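Local coordinates for RagA protein (PDB 6SLN), which is a TonB-dependent receptor of the outer membrane, probably importing a substrate across it through a plugged beta barrel, at residues L95-G100 / Y585-V590; H515-L520 / F576-D581; G612-Y617 / L632-G637. All coordinates share one frame; numbering follows the deposited sequence.

Contact 1 (L95-G100 / Y585-V590); sequences LSTVSG and YIDFSV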
ATOM      1  N   LEU A  95     -16.835  21.013 -33.619  1.00 97.84           N
ATOM      2  CA  LEU A  95     -17.527  20.704 -32.374  1.00103.06           C
ATOM      3  C   LEU A  95     -18.988  20.412 -32.663  1.00115.10           C
ATOM      4  O   LEU A  95     -19.440  19.276 -32.499  1.00112.95           O
ATOM      5  CB  LEU A  95     -17.417  21.864 -31.367  1.00 97.37           C
ATOM      6  CG  LEU A  95     -17.612  21.659 -29.847  1.00 89.08           C
ATOM      7  CD1 LEU A  95     -17.598  23.001 -29.131  1.00 82.82           C
ATOM      8  CD2 LEU A  95     -18.880  20.898 -29.461  1.00 89.40           C
ATOM      9  N   SER A  96     -19.713  21.455 -33.087  1.00123.99           N
ATOM     10  CA  SER A  96     -21.162  21.384 -33.248  1.00121.50           C
ATOM     11  C   SER A  96     -21.522  20.791 -34.603  1.00110.54           C
ATOM     12  O   SER A  96     -20.768  19.983 -35.156  1.00113.93           O
ATOM     13  CB  SER A  96     -21.787  22.777 -33.105  1.00126.20           C
ATOM     14  OG  SER A  96     -21.095  23.561 -32.143  1.00126.75           O
ATOM     15  N   THR A  97     -22.669  21.201 -35.139  1.00 96.22           N
ATOM     16  CA  THR A  97     -23.015  20.971 -36.533  1.00 86.16           C
ATOM     17  C   THR A  97     -24.293  21.733 -36.865  1.00 74.99           C
ATOM     18  O   THR A  97     -25.127  21.999 -35.993  1.00 71.71           O
ATOM     19  CB  THR A  97     -23.172  19.477 -36.851  1.00 89.92           C
ATOM     20  OG1 THR A  97     -23.048  19.272 -38.266  1.00 85.19           O
ATOM     21  CG2 THR A  97     -24.506  18.963 -36.378  1.00 96.66           C
ATOM     22  N   VAL A  98     -24.431  22.060 -38.151  1.00 71.38           N
ATOM     23  CA  VAL A  98     -25.490  22.948 -38.619  1.00 72.50           C
ATOM     24  C   VAL A  98     -26.873  22.333 -38.409  1.00 71.32           C
ATOM     25  O   VAL A  98     -27.853  23.053 -38.176  1.00 67.79           O
ATOM     26  CB  VAL A  98     -25.233  23.289 -40.104  1.00 77.60           C
ATOM     27  CG1 VAL A  98     -25.964  24.570 -40.503  1.00 78.45           C
ATOM     28  CG2 VAL A  98     -23.720  23.374 -40.399  1.00 74.67           C
ATOM     29  N   SER A  99     -26.979  21.003 -38.497  1.00 75.60           N
ATOM     30  CA  SER A  99     -28.238  20.281 -38.363  1.00 77.21           C
ATOM     31  C   SER A  99     -28.501  19.801 -36.946  1.00 80.58           C
ATOM     32  O   SER A  99     -29.582  19.266 -36.680  1.00 84.25           O
ATOM     33  CB  SER A  99     -28.250  19.050 -39.278  1.00 76.23           C
ATOM     34  OG  SER A  99     -27.575  19.290 -40.494  1.00 78.78           O
ATOM     35  N   GLY A 100     -27.537  19.955 -36.043  1.00 74.37           N
ATOM     36  CA  GLY A 100     -27.602  19.262 -34.776  1.00 66.54           C
ATOM     37  C   GLY A 100     -28.471  19.980 -33.760  1.00 66.17           C
ATOM     38  O   GLY A 100     -28.540  21.209 -33.724  1.00 70.25           O
ATOM     39  N   TYR A 585     -28.179  23.063 -46.212  1.00 89.55           N
ATOM     40  CA  TYR A 585     -26.967  22.432 -45.703  1.00 81.96           C
ATOM     41  C   TYR A 585     -27.235  20.958 -45.424  1.00 79.33           C
ATOM     42  O   TYR A 585     -28.305  20.594 -44.924  1.00 80.05           O
ATOM     43  CB  TYR A 585     -26.468  23.130 -44.425  1.00 77.64           C
ATOM     44  CG  TYR A 585     -26.142  24.596 -44.605  1.00 79.41           C
ATOM     45  CD1 TYR A 585     -24.884  25.002 -45.030  1.00 80.97           C
ATOM     46  CD2 TYR A 585     -27.100  25.573 -44.360  1.00 83.42           C
ATOM     47  CE1 TYR A 585     -24.585  26.348 -45.201  1.00 87.16           C
ATOM     48  CE2 TYR A 585     -26.813  26.923 -44.529  1.00 89.39           C
ATOM     49  CZ  TYR A 585     -25.554  27.304 -44.948  1.00 91.94           C
ATOM     50  OH  TYR A 585     -25.264  28.639 -45.118  1.00 95.48           O
ATOM     51  N   ILE A 586     -26.263  20.107 -45.757  1.00 76.80           N
ATOM     52  CA  ILE A 586     -26.333  18.682 -45.456  1.00 67.91           C
ATOM     53  C   ILE A 586     -25.056  18.258 -44.746  1.00 66.82           C
ATOM     54  O   ILE A 586     -23.951  18.585 -45.191  1.00 68.46           O
ATOM     55  CB  ILE A 586     -26.546  17.827 -46.715  1.00 58.37           C
ATOM     56  CG1 ILE A 586     -27.859  18.213 -47.399  1.00 61.81           C
ATOM     57  CG2 ILE A 586     -26.556  16.359 -46.329  1.00 53.16           C
ATOM     58  CD1 ILE A 586     -29.061  17.425 -46.921  1.00 59.16           C
ATOM     59  N   ASP A 587     -25.217  17.550 -43.635  1.00 65.44           N
ATOM     60  CA  ASP A 587     -24.134  16.913 -42.908  1.00 62.92           C
ATOM     61  C   ASP A 587     -24.248  15.408 -43.081  1.00 69.07           C
ATOM     62  O   ASP A 587     -25.345  14.858 -43.228  1.00 71.56           O
ATOM     63  CB  ASP A 587     -24.172  17.266 -41.417  1.00 62.42           C
ATOM     64  CG  ASP A 587     -24.140  18.763 -41.171  1.00 75.49           C
ATOM     65  OD1 ASP A 587     -23.400  19.477 -41.881  1.00 79.58           O
ATOM     66  OD2 ASP A 587     -24.864  19.226 -40.265  1.00 79.50           O
ATOM     67  N   PHE A 588     -23.102  14.746 -43.063  1.00 67.31           N
ATOM     68  CA  PHE A 588     -23.044  13.309 -43.246  1.00 59.15           C
ATOM     69  C   PHE A 588     -21.830  12.826 -42.466  1.00 60.38           C
ATOM     70  O   PHE A 588     -20.759  13.428 -42.562  1.00 65.63           O
ATOM     71  CB  PHE A 588     -22.955  12.966 -44.735  1.00 59.95           C
ATOM     72  CG  PHE A 588     -22.577  11.551 -45.005  1.00 75.63           C
ATOM     73  CD1 PHE A 588     -23.322  10.508 -44.467  1.00 79.87           C
ATOM     74  CD2 PHE A 588     -21.475  11.253 -45.792  1.00 81.43           C
ATOM     75  CE1 PHE A 588     -22.977   9.184 -44.707  1.00 77.54           C
ATOM     76  CE2 PHE A 588     -21.123   9.934 -46.037  1.00 85.31           C
ATOM     77  CZ  PHE A 588     -21.879   8.896 -45.490  1.00 82.29           C
ATOM     78  N   SER A 589     -22.004  11.777 -41.672  1.00 54.78           N
ATOM     79  CA  SER A 589     -20.942  11.272 -40.820  1.00 56.80           C
ATOM     80  C   SER A 589     -20.914   9.751 -40.902  1.00 56.10           C
ATOM     81  O   SER A 589     -21.968   9.111 -40.930  1.00 58.66           O
ATOM     82  CB  SER A 589     -21.148  11.726 -39.373  1.00 61.86           C
ATOM     83  OG  SER A 589     -21.943  10.805 -38.636  1.00 64.15           O
ATOM     84  N   VAL A 590     -19.712   9.177 -40.984  1.00 46.51           N
ATOM     85  CA  VAL A 590     -19.515   7.750 -40.756  1.00 47.88           C
ATOM     86  C   VAL A 590     -18.286   7.593 -39.873  1.00 46.22           C
ATOM     87  O   VAL A 590     -17.350   8.396 -39.930  1.00 43.92           O
ATOM     88  CB  VAL A 590     -19.383   6.930 -42.067  1.00 45.99           C
ATOM     89  CG1 VAL A 590     -18.157   7.323 -42.831  1.00 44.77           C
ATOM     90  CG2 VAL A 590     -19.364   5.432 -41.766  1.00 42.98           C
TER
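Thr97 and Ser99 of the plug both reach Asp587 on the barrel wall, and all the polar bonding of the contact converges on one oxygen, Asp587 OD2. Thr97 OG1 gives it a hydrogen bond of 2.7 Å to OD2. It comes from well above the carboxylate plane, 80° out of it. Ser99 OG bonds the same OD2 at 2.7 Å from the opposite face, also out of the plane. The third donor is the backbone: Ser99 N meets Asp587 OD2 at 3.3 Å, nearly in line with the C-O bond. The three donors together hold this one oxygen in place and would probably stabilise the negative charge of the buried carboxylate.

The torsions explain the grip. Ser99 keeps OG beside its own backbone N (chi1 -36°), which lets both donors of one residue turn to one oxygen. Thr97 sends OG1 the other way, anti to its N (chi1 -160°), and its hydroxyl meets the Asp587 side chain coming from the opposite direction.

The backbone of 97-100 is a type I beta turn, closed by Gly100 N to Thr97 O at 3.2 Å. This turn presents the two hydroxyls and the amide toward the strand.

The apolar part is small. Val98 CG1 lies obliquely to the ring of Tyr585, 4.1 Å from its CG. Met613 of the next strand touches both side chains.

Segment 95-100 is a loop that leads into strand 102-106 of the plug sheet. Segment 585-590 is part of barrel strand 584-595, whose Asp587 side chain points inward to the plug. The arrangement belongs to the plug-in-barrel fold of TonB-dependent receptors: a plug turn held by polar bonds to the inner wall.

Contact 2 (H515-L520 / F576-D581); sequences HDLTAL and FNYGFD
His515 pairs with Phe580 at one end of an antiparallel ladder, and Ala519 pairs with Phe576 at the other. The strand axes run 4.6 Å apart at 177°. Asp516 with Gly579 and Thr518 with Asn577 are the hydrogen-bonded pairs. Thr518 N to Asn577 O and Asn577 N to Thr518 O are both 2.7 Å. Asp516 N reaches Gly579 O at 3.2 Å, while the return bond from Gly579 N is weak.

One face of the ladder is mostly ring and hydrocarbon. Phe580 CD1 lies over one face of the His515 imidazole. The two ring planes are 27° apart but slid, with centroids 4.8 Å apart, so overlap is slight. Tyr578 stands at the imidazole edge, with its hydroxyl next to ND1; that bond is weak and its exact place doubtful. Tyr578 CG is anti to the backbone N (chi1 177°), which carries the ring alongside His515. Leu517 CD1 sits at the edge of the Tyr578 ring, 4.0 Å from Tyr578 CB. Farther along, Ala519 CB packs obliquely on Phe576 CE1 at 3.5 Å.

The other face carries Asp516, Thr518 and Asn577. Asp516 OD2 bonds Ser510 OG. The pair lies between strands 487-510 and 584-595: Leu517 touches Phe509 on one side, and Phe576 touches Phe588 on the other.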
ATOM      1  N   HIS A 515     -21.475  26.808 -53.654  1.00112.76           N
ATOM      2  CA  HIS A 515     -21.287  25.433 -53.189  1.00 98.62           C
ATOM      3  C   HIS A 515     -20.050  25.391 -52.302  1.00 93.97           C
ATOM      4  O   HIS A 515     -18.928  25.551 -52.793  1.00 94.60           O
ATOM      5  CB  HIS A 515     -21.137  24.467 -54.361  1.00 92.62           C
ATOM      6  CG  HIS A 515     -22.375  24.299 -55.186  1.00 89.04           C
ATOM      7  ND1 HIS A 515     -23.352  23.373 -54.887  1.00 87.84           N
ATOM      8  CD2 HIS A 515     -22.784  24.924 -56.316  1.00 90.25           C
ATOM      9  CE1 HIS A 515     -24.310  23.438 -55.797  1.00 89.74           C
ATOM     10  NE2 HIS A 515     -23.991  24.374 -56.673  1.00 90.02           N
ATOM     11  N   ASP A 516     -20.247  25.174 -51.004  1.00 91.64           N
ATOM     12  CA  ASP A 516     -19.154  24.988 -50.057  1.00 83.73           C
ATOM     13  C   ASP A 516     -19.189  23.559 -49.548  1.00 80.39           C
ATOM     14  O   ASP A 516     -20.227  23.090 -49.078  1.00 87.46           O
ATOM     15  CB  ASP A 516     -19.257  25.960 -48.880  1.00 84.81           C
ATOM     16  CG  ASP A 516     -19.105  27.405 -49.301  1.00 95.53           C
ATOM     17  OD1 ASP A 516     -20.092  28.172 -49.181  1.00 96.63           O
ATOM     18  OD2 ASP A 516     -17.995  27.769 -49.753  1.00102.32           O
ATOM     19  N   LEU A 517     -18.069  22.866 -49.649  1.00 75.90           N
ATOM     20  CA  LEU A 517     -17.954  21.535 -49.083  1.00 77.73           C
ATOM     21  C   LEU A 517     -16.863  21.535 -48.021  1.00 80.92           C
ATOM     22  O   LEU A 517     -15.836  22.207 -48.164  1.00 86.20           O
ATOM     23  CB  LEU A 517     -17.665  20.489 -50.162  1.00 79.42           C
ATOM     24  CG  LEU A 517     -17.627  19.046 -49.650  1.00 82.49           C
ATOM     25  CD1 LEU A 517     -19.039  18.523 -49.423  1.00 86.11           C
ATOM     26  CD2 LEU A 517     -16.856  18.135 -50.600  1.00 80.39           C
ATOM     27  N   THR A 518     -17.107  20.804 -46.940  1.00 74.38           N
ATOM     28  CA  THR A 518     -16.135  20.618 -45.878  1.00 63.96           C
ATOM     29  C   THR A 518     -16.014  19.128 -45.606  1.00 64.26           C
ATOM     30  O   THR A 518     -17.025  18.441 -45.422  1.00 65.56           O
ATOM     31  CB  THR A 518     -16.544  21.363 -44.604  1.00 58.77           C
ATOM     32  OG1 THR A 518     -16.510  22.774 -44.849  1.00 62.70           O
ATOM     33  CG2 THR A 518     -15.604  21.009 -43.469  1.00 52.04           C
ATOM     34  N   ALA A 519     -14.784  18.630 -45.611  1.00 57.99           N
ATOM     35  CA  ALA A 519     -14.511  17.239 -45.310  1.00 48.90           C
ATOM     36  C   ALA A 519     -13.549  17.181 -44.144  1.00 53.98           C
ATOM     37  O   ALA A 519     -12.659  18.028 -44.018  1.00 54.26           O
ATOM     38  CB  ALA A 519     -13.915  16.495 -46.503  1.00 49.33           C
ATOM     39  N   LEU A 520     -13.744  16.174 -43.295  1.00 52.70           N
ATOM     40  CA  LEU A 520     -12.937  15.996 -42.096  1.00 50.64           C
ATOM     41  C   LEU A 520     -12.762  14.506 -41.850  1.00 61.68           C
ATOM     42  O   LEU A 520     -13.738  13.811 -41.556  1.00 65.71           O
ATOM     43  CB  LEU A 520     -13.597  16.670 -40.903  1.00 46.56           C
ATOM     44  CG  LEU A 520     -12.829  16.717 -39.580  1.00 44.62           C
ATOM     45  CD1 LEU A 520     -13.320  17.893 -38.779  1.00 45.64           C
ATOM     46  CD2 LEU A 520     -12.997  15.441 -38.773  1.00 42.90           C
ATOM     47  N   PHE A 576     -18.746  15.334 -42.972  1.00 56.69           N
ATOM     48  CA  PHE A 576     -18.801  16.089 -44.216  1.00 49.77           C
ATOM     49  C   PHE A 576     -19.917  17.115 -44.134  1.00 55.78           C
ATOM     50  O   PHE A 576     -20.993  16.827 -43.602  1.00 61.41           O
ATOM     51  CB  PHE A 576     -19.024  15.162 -45.397  1.00 49.13           C
ATOM     52  CG  PHE A 576     -17.935  14.171 -45.578  1.00 53.34           C
ATOM     53  CD1 PHE A 576     -16.835  14.474 -46.359  1.00 57.58           C
ATOM     54  CD2 PHE A 576     -17.992  12.943 -44.947  1.00 56.69           C
ATOM     55  CE1 PHE A 576     -15.815  13.561 -46.528  1.00 59.18           C
ATOM     56  CE2 PHE A 576     -16.967  12.022 -45.101  1.00 62.64           C
ATOM     57  CZ  PHE A 576     -15.880  12.333 -45.899  1.00 63.72           C
ATOM     58  N   ASN A 577     -19.655  18.308 -44.674  1.00 56.21           N
ATOM     59  CA  ASN A 577     -20.567  19.446 -44.580  1.00 51.42           C
ATOM     60  C   ASN A 577     -20.687  20.102 -45.946  1.00 61.90           C
ATOM     61  O   ASN A 577     -19.715  20.665 -46.460  1.00 71.30           O
ATOM     62  CB  ASN A 577     -20.083  20.454 -43.541  1.00 50.78           C
ATOM     63  CG  ASN A 577     -19.585  19.790 -42.285  1.00 63.38           C
ATOM     64  OD1 ASN A 577     -20.351  19.137 -41.580  1.00 68.47           O
ATOM     65  ND2 ASN A 577     -18.292  19.943 -41.998  1.00 71.40           N
ATOM     66  N   TYR A 578     -21.884  20.051 -46.517  1.00 60.82           N
ATOM     67  CA  TYR A 578     -22.183  20.632 -47.814  1.00 60.45           C
ATOM     68  C   TYR A 578     -23.102  21.838 -47.644  1.00 66.80           C
ATOM     69  O   TYR A 578     -23.940  21.879 -46.738  1.00 68.60           O
ATOM     70  CB  TYR A 578     -22.829  19.579 -48.704  1.00 67.63           C
ATOM     71  CG  TYR A 578     -23.256  20.063 -50.054  1.00 76.09           C
ATOM     72  CD1 TYR A 578     -24.468  20.715 -50.227  1.00 78.48           C
ATOM     73  CD2 TYR A 578     -22.465  19.835 -51.171  1.00 82.01           C
ATOM     74  CE1 TYR A 578     -24.869  21.154 -51.465  1.00 81.03           C
ATOM     75  CE2 TYR A 578     -22.863  20.264 -52.421  1.00 82.78           C
ATOM     76  CZ  TYR A 578     -24.064  20.926 -52.558  1.00 82.94           C
ATOM     77  OH  TYR A 578     -24.467  21.365 -53.789  1.00 89.19           O
ATOM     78  N   GLY A 579     -22.945  22.828 -48.520  1.00 68.84           N
ATOM     79  CA  GLY A 579     -23.718  24.048 -48.385  1.00 70.06           C
ATOM     80  C   GLY A 579     -24.057  24.758 -49.682  1.00 78.63           C
ATOM     81  O   GLY A 579     -23.320  25.652 -50.108  1.00 80.37           O
ATOM     82  N   PHE A 580     -25.184  24.394 -50.298  1.00 86.62           N
ATOM     83  CA  PHE A 580     -25.598  25.006 -51.555  1.00 94.50           C
ATOM     84  C   PHE A 580     -26.275  26.346 -51.312  1.00 97.36           C
ATOM     85  O   PHE A 580     -27.139  26.476 -50.439  1.00 92.59           O
ATOM     86  CB  PHE A 580     -26.551  24.093 -52.329  1.00 99.72           C
ATOM     87  CG  PHE A 580     -27.231  24.781 -53.486  1.00104.91           C
ATOM     88  CD1 PHE A 580     -26.488  25.440 -54.458  1.00106.39           C
ATOM     89  CD2 PHE A 580     -28.607  24.783 -53.596  1.00107.52           C
ATOM     90  CE1 PHE A 580     -27.102  26.083 -55.514  1.00107.78           C
ATOM     91  CE2 PHE A 580     -29.227  25.421 -54.659  1.00110.78           C
ATOM     92  CZ  PHE A 580     -28.474  26.073 -55.616  1.00110.81           C
ATOM     93  N   ASP A 581     -25.908  27.333 -52.130  1.00107.38           N
ATOM     94  CA  ASP A 581     -26.280  28.725 -51.899  1.00113.55           C
ATOM     95  C   ASP A 581     -25.903  29.008 -50.450  1.00113.30           C
ATOM     96  O   ASP A 581     -24.797  28.634 -50.025  1.00123.08           O
ATOM     97  CB  ASP A 581     -27.740  28.941 -52.240  1.00119.27           C
ATOM     98  CG  ASP A 581     -27.992  30.223 -53.007  1.00124.04           C
ATOM     99  OD1 ASP A 581     -28.655  30.178 -54.070  1.00124.55           O
ATOM    100  OD2 ASP A 581     -27.528  31.281 -52.540  1.00124.56           O
TER

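Contact 3 (G612-Y617 / L632-G637); sequences GMFDIY and LKMSYG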
ATOM      1  N   GLY A 612     -29.630  17.500 -42.003  1.00 64.61           N
ATOM      2  CA  GLY A 612     -30.031  18.559 -42.904  1.00 61.95           C
ATOM      3  C   GLY A 612     -30.515  19.777 -42.152  1.00 68.54           C
ATOM      4  O   GLY A 612     -31.245  19.651 -41.165  1.00 76.92           O
ATOM      5  N   MET A 613     -30.085  20.959 -42.586  1.00 69.04           N
ATOM      6  CA  MET A 613     -30.606  22.227 -42.088  1.00 70.82           C
ATOM      7  C   MET A 613     -31.046  23.058 -43.284  1.00 73.72           C
ATOM      8  O   MET A 613     -30.224  23.392 -44.144  1.00 70.54           O
ATOM      9  CB  MET A 613     -29.556  22.981 -41.262  1.00 68.45           C
ATOM     10  CG  MET A 613     -30.064  24.286 -40.633  1.00 69.85           C
ATOM     11  SD  MET A 613     -30.173  25.722 -41.750  1.00 73.77           S
ATOM     12  CE  MET A 613     -28.709  26.628 -41.259  1.00 71.59           C
ATOM     13  N   PHE A 614     -32.331  23.411 -43.328  1.00 77.99           N
ATOM     14  CA  PHE A 614     -32.914  24.173 -44.427  1.00 75.26           C
ATOM     15  C   PHE A 614     -33.344  25.533 -43.903  1.00 72.42           C
ATOM     16  O   PHE A 614     -34.181  25.614 -42.998  1.00 81.73           O
ATOM     17  CB  PHE A 614     -34.104  23.432 -45.032  1.00 77.94           C
ATOM     18  CG  PHE A 614     -33.835  21.980 -45.285  1.00 85.81           C
ATOM     19  CD1 PHE A 614     -33.314  21.561 -46.499  1.00 85.98           C
ATOM     20  CD2 PHE A 614     -34.090  21.032 -44.304  1.00 89.37           C
ATOM     21  CE1 PHE A 614     -33.064  20.232 -46.735  1.00 85.71           C
ATOM     22  CE2 PHE A 614     -33.839  19.697 -44.531  1.00 89.54           C
ATOM     23  CZ  PHE A 614     -33.326  19.295 -45.750  1.00 88.75           C
ATOM     24  N   ASP A 615     -32.787  26.595 -44.472  1.00 64.13           N
ATOM     25  CA  ASP A 615     -32.997  27.941 -43.942  1.00 72.62           C
ATOM     26  C   ASP A 615     -34.218  28.568 -44.603  1.00 86.02           C
ATOM     27  O   ASP A 615     -34.122  29.163 -45.679  1.00 95.41           O
ATOM     28  CB  ASP A 615     -31.760  28.802 -44.143  1.00 77.72           C
ATOM     29  CG  ASP A 615     -31.738  29.982 -43.210  1.00 87.71           C
ATOM     30  OD1 ASP A 615     -32.765  30.696 -43.133  1.00 90.52           O
ATOM     31  OD2 ASP A 615     -30.708  30.181 -42.529  1.00 91.76           O
ATOM     32  N   ILE A 616     -35.364  28.471 -43.935  1.00 86.73           N
ATOM     33  CA  ILE A 616     -36.609  28.885 -44.565  1.00 85.98           C
ATOM     34  C   ILE A 616     -36.729  30.405 -44.621  1.00 94.02           C
ATOM     35  O   ILE A 616     -37.333  30.944 -45.557  1.00101.68           O
ATOM     36  CB  ILE A 616     -37.784  28.221 -43.825  1.00 82.96           C
ATOM     37  CG1 ILE A 616     -37.787  26.719 -44.124  1.00 79.74           C
ATOM     38  CG2 ILE A 616     -39.110  28.848 -44.206  1.00 84.53           C
ATOM     39  CD1 ILE A 616     -38.569  25.882 -43.139  1.00 79.19           C
ATOM     40  N   TYR A 617     -36.140  31.128 -43.665  1.00 95.90           N
ATOM     41  CA  TYR A 617     -36.307  32.582 -43.661  1.00105.97           C
ATOM     42  C   TYR A 617     -35.531  33.243 -44.793  1.00110.83           C
ATOM     43  O   TYR A 617     -36.061  34.128 -45.475  1.00109.29           O
ATOM     44  CB  TYR A 617     -35.876  33.181 -42.324  1.00107.68           C
ATOM     45  CG  TYR A 617     -35.967  34.702 -42.284  1.00107.05           C
ATOM     46  CD1 TYR A 617     -37.203  35.348 -42.217  1.00106.64           C
ATOM     47  CD2 TYR A 617     -34.819  35.492 -42.310  1.00103.93           C
ATOM     48  CE1 TYR A 617     -37.292  36.734 -42.172  1.00104.12           C
ATOM     49  CE2 TYR A 617     -34.902  36.880 -42.267  1.00102.64           C
ATOM     50  CZ  TYR A 617     -36.138  37.494 -42.195  1.00102.01           C
ATOM     51  OH  TYR A 617     -36.216  38.870 -42.149  1.00100.73           O
ATOM     52  N   LEU A 632     -35.194  25.082 -40.226  1.00 80.55           N
ATOM     53  CA  LEU A 632     -35.745  23.739 -40.148  1.00 80.88           C
ATOM     54  C   LEU A 632     -34.574  22.767 -40.230  1.00 79.14           C
ATOM     55  O   LEU A 632     -33.670  22.948 -41.052  1.00 78.27           O
ATOM     56  CB  LEU A 632     -36.768  23.530 -41.279  1.00 82.29           C
ATOM     57  CG  LEU A 632     -37.614  22.275 -41.512  1.00 84.65           C
ATOM     58  CD1 LEU A 632     -36.768  21.138 -42.027  1.00 86.19           C
ATOM     59  CD2 LEU A 632     -38.336  21.869 -40.258  1.00 81.81           C
ATOM     60  N   LYS A 633     -34.564  21.763 -39.361  1.00 75.59           N
ATOM     61  CA  LYS A 633     -33.421  20.867 -39.273  1.00 71.49           C
ATOM     62  C   LYS A 633     -33.894  19.470 -38.917  1.00 70.28           C
ATOM     63  O   LYS A 633     -34.739  19.304 -38.034  1.00 76.17           O
ATOM     64  CB  LYS A 633     -32.397  21.358 -38.227  1.00 70.20           C
ATOM     65  CG  LYS A 633     -33.012  22.058 -37.017  1.00 71.88           C
ATOM     66  CD  LYS A 633     -32.019  22.981 -36.310  1.00 72.74           C
ATOM     67  CE  LYS A 633     -31.038  22.207 -35.428  1.00 71.15           C
ATOM     68  NZ  LYS A 633     -31.637  21.687 -34.157  1.00 62.81           N
ATOM     69  N   MET A 634     -33.351  18.466 -39.602  1.00 59.09           N
ATOM     70  CA  MET A 634     -33.577  17.096 -39.179  1.00 62.52           C
ATOM     71  C   MET A 634     -32.310  16.268 -39.335  1.00 60.57           C
ATOM     72  O   MET A 634     -31.477  16.524 -40.206  1.00 63.64           O
ATOM     73  CB  MET A 634     -34.717  16.437 -39.938  1.00 72.26           C
ATOM     74  CG  MET A 634     -34.484  16.304 -41.411  1.00 83.12           C
ATOM     75  SD  MET A 634     -36.083  16.125 -42.204  1.00 92.71           S
ATOM     76  CE  MET A 634     -36.732  17.777 -42.044  1.00 88.39           C
ATOM     77  N   SER A 635     -32.191  15.260 -38.473  1.00 55.08           N
ATOM     78  CA  SER A 635     -31.043  14.377 -38.405  1.00 50.42           C
ATOM     79  C   SER A 635     -31.526  12.936 -38.328  1.00 53.01           C
ATOM     80  O   SER A 635     -32.593  12.644 -37.776  1.00 56.47           O
ATOM     81  CB  SER A 635     -30.179  14.686 -37.174  1.00 57.69           C
ATOM     82  OG  SER A 635     -30.512  13.830 -36.080  1.00 64.21           O
ATOM     83  N   TYR A 636     -30.737  12.036 -38.891  1.00 52.54           N
ATOM     84  CA  TYR A 636     -30.879  10.630 -38.570  1.00 49.85           C
ATOM     85  C   TYR A 636     -29.495  10.023 -38.487  1.00 54.21           C
ATOM     86  O   TYR A 636     -28.626  10.321 -39.313  1.00 62.49           O
ATOM     87  CB  TYR A 636     -31.701   9.855 -39.586  1.00 54.64           C
ATOM     88  CG  TYR A 636     -31.801   8.420 -39.163  1.00 62.01           C
ATOM     89  CD1 TYR A 636     -32.661   8.046 -38.140  1.00 61.14           C
ATOM     90  CD2 TYR A 636     -30.994   7.444 -39.737  1.00 62.46           C
ATOM     91  CE1 TYR A 636     -32.738   6.736 -37.718  1.00 55.90           C
ATOM     92  CE2 TYR A 636     -31.062   6.132 -39.319  1.00 60.47           C
ATOM     93  CZ  TYR A 636     -31.936   5.785 -38.304  1.00 58.40           C
ATOM     94  OH  TYR A 636     -32.024   4.483 -37.872  1.00 60.09           O
ATOM     95  N   GLY A 637     -29.294   9.167 -37.499  1.00 53.14           N
ATOM     96  CA  GLY A 637     -27.969   8.609 -37.334  1.00 60.44           C
ATOM     97  C   GLY A 637     -27.951   7.534 -36.278  1.00 66.21           C
ATOM     98  O   GLY A 637     -28.900   7.369 -35.507  1.00 66.16           O
TER
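Leu632 packs against Phe614 of the paired strand and Ile616 of the helix that follows it. Its CB meets Ile616 CD1 at 3.5 Å and also lies near the Phe614 carbonyl oxygen. CG comes within 4.1 Å of the same Ile616 CD1. CG is anti to the backbone N (chi1 -177°), and the turn at chi2 (-72°) brings the branch CD1 obliquely to the Phe614 ring, 3.5 Å from Phe614 CD2. Phe685 and Leu687 of the next strand also touch Leu632.

Farther along the same face, Met634 CE approaches Phe614 CE2 at 4.3 Å. Gly612 has no side chain there, and the CZ end of the Phe614 ring lies over its place.

Beneath the side chains are two hydrogen-bonded pairs. Phe614 N to Leu632 O is 2.7 Å, with Leu632 N returning to Phe614 O. Gly612 and Met634 exchange a second couple of bonds.

On the other face, Lys633 turns away to a salt bridge with Glu699. Asp615 is the N-cap of helix 616-621, its OD1 bonded to Asn618 N. The arrangement is an antiparallel pair of barrel strands, 604-614 and 627-641, whose connection carries a short capped helix.

Overall arrangement
Strands 561-580, 584-595 and 604-614 are successive neighbours in the barrel, so the three contacts lie side by side. Contact 1 is about 10 Å from each of the others, centre to centre; contacts 2 and 3 are about 14 Å apart and do not touch. Contact 2 is a surface contact, while contacts 1 and 3 are partly buried. Contacts 2 and 3 are strand ladders within the wall, contact 2 with an aromatic and aliphatic face, contact 3 with an apolar one. Contact 1 joins wall to plug mainly through side-chain oxygens and one amide, with a small apolar touch. Tyr585 N to Met613 O ties contact 1 to contact 3, and Ile586 O to Tyr578 N to contact 2.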